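Local atomic coordinates of 2'-deoxycytidine 5'-triphosphate deaminase (Agrobacterium tumefaciens, PDB entry 2R9Q), a protein that probably catalyses the hydrolytic deamination of dCTP to dUTP, an early step in making thymidine nucleotides. Residues B[151-163]-B[221-233]. Numbering follows the deposited sequence.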
# COMPACT_ATOMS: atom_id res chain seq x y z
N ARG B 151 8.92 -8.17 6.69
CA ARG B 151 7.66 -7.76 6.13
C ARG B 151 7.02 -6.60 6.90
O ARG B 151 6.50 -5.70 6.31
CB ARG B 151 6.74 -8.97 6.09
CG ARG B 151 6.34 -9.48 4.77
CD ARG B 151 7.30 -10.44 4.09
NE ARG B 151 8.26 -9.86 3.13
CZ ARG B 151 8.12 -8.79 2.32
NH1 ARG B 151 7.00 -8.07 2.24
NH2 ARG B 151 9.14 -8.45 1.54
N THR B 152 7.02 -6.65 8.24
CA THR B 152 6.36 -5.61 9.03
C THR B 152 7.32 -4.71 9.76
O THR B 152 7.14 -3.53 9.76
CB THR B 152 5.38 -6.18 10.05
OG1 THR B 152 4.43 -6.99 9.36
CG2 THR B 152 4.64 -5.06 10.85
N PHE B 153 8.31 -5.31 10.44
CA PHE B 153 9.28 -4.56 11.21
C PHE B 153 10.62 -4.56 10.52
O PHE B 153 11.12 -5.63 10.10
CB PHE B 153 9.49 -5.13 12.65
CG PHE B 153 8.22 -5.45 13.39
CD1 PHE B 153 7.40 -4.46 13.82
CD2 PHE B 153 7.90 -6.74 13.70
CE1 PHE B 153 6.26 -4.76 14.47
CE2 PHE B 153 6.76 -7.03 14.35
CZ PHE B 153 5.94 -6.03 14.73
N PRO B 154 11.24 -3.37 10.44
CA PRO B 154 12.63 -3.41 10.04
C PRO B 154 13.48 -4.03 11.17
O PRO B 154 13.15 -3.90 12.37
CB PRO B 154 12.95 -1.95 9.81
CG PRO B 154 11.99 -1.20 10.72
CD PRO B 154 10.76 -1.99 10.65
N ILE B 155 14.52 -4.75 10.79
CA ILE B 155 15.30 -5.53 11.75
C ILE B 155 16.77 -5.22 11.70
O ILE B 155 17.27 -4.77 10.69
CB ILE B 155 15.00 -7.03 11.66
CG1 ILE B 155 15.43 -7.63 10.32
CG2 ILE B 155 13.52 -7.31 11.99
CD1 ILE B 155 15.54 -9.16 10.32
N VAL B 156 17.47 -5.42 12.82
CA VAL B 156 18.93 -5.44 12.81
C VAL B 156 19.46 -6.85 13.05
O VAL B 156 19.03 -7.55 13.98
CB VAL B 156 19.63 -4.32 13.73
CG1 VAL B 156 18.73 -3.90 14.86
CG2 VAL B 156 20.98 -4.78 14.25
N VAL B 157 20.39 -7.25 12.19
CA VAL B 157 21.06 -8.55 12.20
C VAL B 157 22.56 -8.39 12.10
O VAL B 157 23.07 -7.36 11.69
CB VAL B 157 20.56 -9.52 11.06
CG1 VAL B 157 19.04 -9.63 11.09
CG2 VAL B 157 21.12 -9.14 9.66
N ARG B 158 23.28 -9.44 12.48
CA ARG B 158 24.71 -9.44 12.42
C ARG B 158 25.24 -10.86 12.36
O ARG B 158 24.47 -11.83 12.43
CB ARG B 158 25.29 -8.75 13.66
CG ARG B 158 24.83 -9.39 14.98
CD ARG B 158 25.37 -8.66 16.14
NE ARG B 158 24.91 -7.28 16.20
CZ ARG B 158 23.73 -6.90 16.69
NH1 ARG B 158 22.88 -7.79 17.14
NH2 ARG B 158 23.41 -5.62 16.72
N ARG B 159 26.56 -10.97 12.25
CA ARG B 159 27.23 -12.25 12.28
C ARG B 159 26.82 -12.94 13.57
O ARG B 159 26.90 -12.36 14.64
CB ARG B 159 28.74 -12.09 12.17
CG ARG B 159 29.47 -13.40 12.14
CD ARG B 159 30.97 -13.25 12.22
NE ARG B 159 31.63 -14.55 12.40
CZ ARG B 159 31.90 -15.42 11.42
NH1 ARG B 159 31.59 -15.15 10.15
NH2 ARG B 159 32.49 -16.57 11.70
N GLY B 160 26.32 -14.16 13.43
CA GLY B 160 25.80 -14.92 14.54
C GLY B 160 24.29 -14.98 14.73
O GLY B 160 23.82 -15.84 15.43
N SER B 161 23.55 -14.06 14.12
CA SER B 161 22.11 -14.00 14.29
C SER B 161 21.48 -15.32 13.88
O SER B 161 21.93 -15.96 12.94
CB SER B 161 21.49 -12.80 13.56
OG SER B 161 21.90 -11.57 14.12
N ARG B 162 20.46 -15.74 14.62
CA ARG B 162 19.83 -17.02 14.40
C ARG B 162 18.38 -16.78 14.06
O ARG B 162 17.64 -16.36 14.89
CB ARG B 162 19.97 -17.88 15.65
CG ARG B 162 21.37 -18.40 15.81
CD ARG B 162 21.82 -18.53 17.23
NE ARG B 162 20.93 -19.39 17.97
CZ ARG B 162 21.14 -19.90 19.18
NH1 ARG B 162 22.25 -19.66 19.84
NH2 ARG B 162 20.22 -20.68 19.72
N LEU B 163 18.01 -16.99 12.80
CA LEU B 163 16.63 -16.73 12.36
C LEU B 163 15.90 -18.02 11.99
O LEU B 163 14.68 -18.11 12.06
CB LEU B 163 16.60 -15.71 11.24
CG LEU B 163 17.03 -14.24 11.44
CD1 LEU B 163 18.53 -14.09 11.57
CD2 LEU B 163 16.59 -13.42 10.24
N GLY B 221 0.79 -6.40 14.38
CA GLY B 221 2.00 -5.60 14.17
C GLY B 221 1.75 -4.14 13.81
O GLY B 221 0.80 -3.81 13.12
N LYS B 222 2.60 -3.26 14.33
CA LYS B 222 2.54 -1.83 14.06
C LYS B 222 3.47 -1.42 12.88
O LYS B 222 4.31 -2.20 12.44
CB LYS B 222 2.91 -1.03 15.30
CG LYS B 222 1.91 -1.09 16.44
CD LYS B 222 2.35 -0.18 17.60
CE LYS B 222 1.20 0.10 18.59
NZ LYS B 222 1.55 1.11 19.66
N HIS B 223 3.29 -0.20 12.37
CA HIS B 223 4.06 0.28 11.22
C HIS B 223 4.96 1.46 11.58
O HIS B 223 4.80 2.11 12.58
CB HIS B 223 3.13 0.60 10.07
CG HIS B 223 2.27 -0.56 9.67
ND1 HIS B 223 0.91 -0.59 9.88
CD2 HIS B 223 2.59 -1.75 9.10
CE1 HIS B 223 0.42 -1.73 9.45
NE2 HIS B 223 1.42 -2.46 8.97
N HIS B 224 5.98 1.70 10.81
CA HIS B 224 6.93 2.80 11.17
C HIS B 224 7.54 2.72 12.59
O HIS B 224 7.83 3.76 13.23
CB HIS B 224 6.29 4.15 10.89
CG HIS B 224 5.84 4.31 9.48
ND1 HIS B 224 6.71 4.63 8.45
CD2 HIS B 224 4.63 4.14 8.90
CE1 HIS B 224 6.05 4.68 7.31
NE2 HIS B 224 4.78 4.39 7.56
N THR B 225 7.80 1.49 13.02
CA THR B 225 8.38 1.22 14.30
C THR B 225 9.86 1.54 14.24
O THR B 225 10.40 1.83 13.19
CB THR B 225 8.16 -0.30 14.74
OG1 THR B 225 8.91 -1.18 13.88
CG2 THR B 225 6.65 -0.72 14.76
N ALA B 226 10.50 1.50 15.40
CA ALA B 226 11.95 1.41 15.48
C ALA B 226 12.39 0.08 14.88
O ALA B 226 11.55 -0.76 14.50
CB ALA B 226 12.42 1.56 16.96
N VAL B 227 13.71 -0.12 14.75
CA VAL B 227 14.26 -1.33 14.17
C VAL B 227 14.29 -2.38 15.27
O VAL B 227 14.49 -2.04 16.41
CB VAL B 227 15.67 -1.09 13.55
CG1 VAL B 227 15.60 -0.03 12.49
CG2 VAL B 227 16.68 -0.69 14.64
N VAL B 228 14.02 -3.64 14.95
CA VAL B 228 14.11 -4.69 15.93
C VAL B 228 15.43 -5.42 15.84
O VAL B 228 15.69 -6.03 14.83
CB VAL B 228 12.98 -5.73 15.83
CG1 VAL B 228 13.18 -6.79 16.92
CG2 VAL B 228 11.65 -5.07 15.96
N ASP B 229 16.24 -5.36 16.90
CA ASP B 229 17.42 -6.20 17.05
C ASP B 229 17.00 -7.64 17.39
O ASP B 229 16.44 -7.92 18.45
CB ASP B 229 18.39 -5.64 18.10
CG ASP B 229 19.82 -6.19 17.96
OD1 ASP B 229 19.99 -7.41 17.72
OD2 ASP B 229 20.79 -5.41 18.13
N VAL B 230 17.26 -8.54 16.44
CA VAL B 230 16.87 -9.93 16.51
C VAL B 230 17.68 -10.73 17.54
O VAL B 230 17.27 -11.80 17.96
CB VAL B 230 16.94 -10.63 15.11
CG1 VAL B 230 16.13 -9.81 14.08
CG2 VAL B 230 18.39 -10.89 14.65
N ASP B 231 18.84 -10.19 17.92
CA ASP B 231 19.63 -10.73 19.04
C ASP B 231 19.13 -10.28 20.43
O ASP B 231 19.38 -10.94 21.39
CB ASP B 231 21.11 -10.42 18.87
CG ASP B 231 21.70 -10.98 17.57
OD1 ASP B 231 21.01 -11.72 16.85
OD2 ASP B 231 22.87 -10.68 17.26
N LYS B 232 18.41 -9.18 20.52
CA LYS B 232 17.99 -8.62 21.80
C LYS B 232 16.49 -8.38 21.76
O LYS B 232 16.05 -7.28 22.00
CB LYS B 232 18.69 -7.28 22.09
CG LYS B 232 20.04 -7.03 21.47
CD LYS B 232 21.15 -7.85 22.11
CE LYS B 232 22.51 -7.11 21.99
NZ LYS B 232 22.75 -6.57 20.58
N LYS B 233 15.70 -9.40 21.46
CA LYS B 233 14.26 -9.18 21.23
C LYS B 233 13.49 -8.79 22.51
O LYS B 233 12.59 -7.96 22.46
CB LYS B 233 13.60 -10.37 20.52
CG LYS B 233 14.19 -10.74 19.18
CD LYS B 233 13.41 -11.89 18.56
CE LYS B 233 14.15 -12.53 17.43
NZ LYS B 233 15.27 -13.42 17.86
O HOH W 1 7.72 -1.14 11.61
O HOH W 2 25.14 -12.33 16.74
O HOH W 3 19.89 -14.36 16.94
O HOH W 4 14.83 -15.13 15.71
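Ile-155 pairs with Val-228 and Val-156 with Asp-229 as two parallel beta bridges, with CA atoms 4.4 Å apart in the first. Three backbone bonds fix this register: Val-228 N donates to Pro-154 O (2.7 Å), Val-156 N to Val-228 O, and Val-230 N to Val-156 O at a nearly straight 175°. Beyond the strand, a type II turn from Arg-158 to Ser-161 sets Ser-161 OG 2.9 Å from Asp-231 OD1, where it accepts from Arg-158 N.

Arg-158 meets Asp-229 end-on, NH1 to OD1 and NH2 to OD2, both at 3.0 Å; the guanidinium and carboxylate planes, 28° apart, are nearly coplanar. The bend at chi3 (62°) turns the guanidinium back toward Asp-229 and Asp-231, where NH1 also reaches Asp-231 OD2 at 2.9 Å, from above the carboxylate plane. Asp-229 OD1 uses its syn lone pair for NH1 and its anti one for Asp-231 N, which closes an Asx turn, while Arg-158 NE bonds to Gln-82 O.

On the Ile-155 side, Val-230 CG1 lies 3.9 Å from Ile-155 CB, and Val-230 CG2 packs on Val-157 CG1. Val-156 CG1 presses on Asp-229 CA (3.4 Å). At the other end, Thr-225 OG1 lies at the edge of the Phe-153 ring while donating to Ala-226 O, and one water joins Thr-152 O to Thr-225 N and OG1.

Strand 84-86 completes a small mixed sheet, antiparallel to 155-157. Because 155-157 belongs to the N-terminal and 228-229 to the C-terminal dUTPase-clan region, this sheet, with its salt-bridge network, joins the two, consistent with a chain built of two related halves.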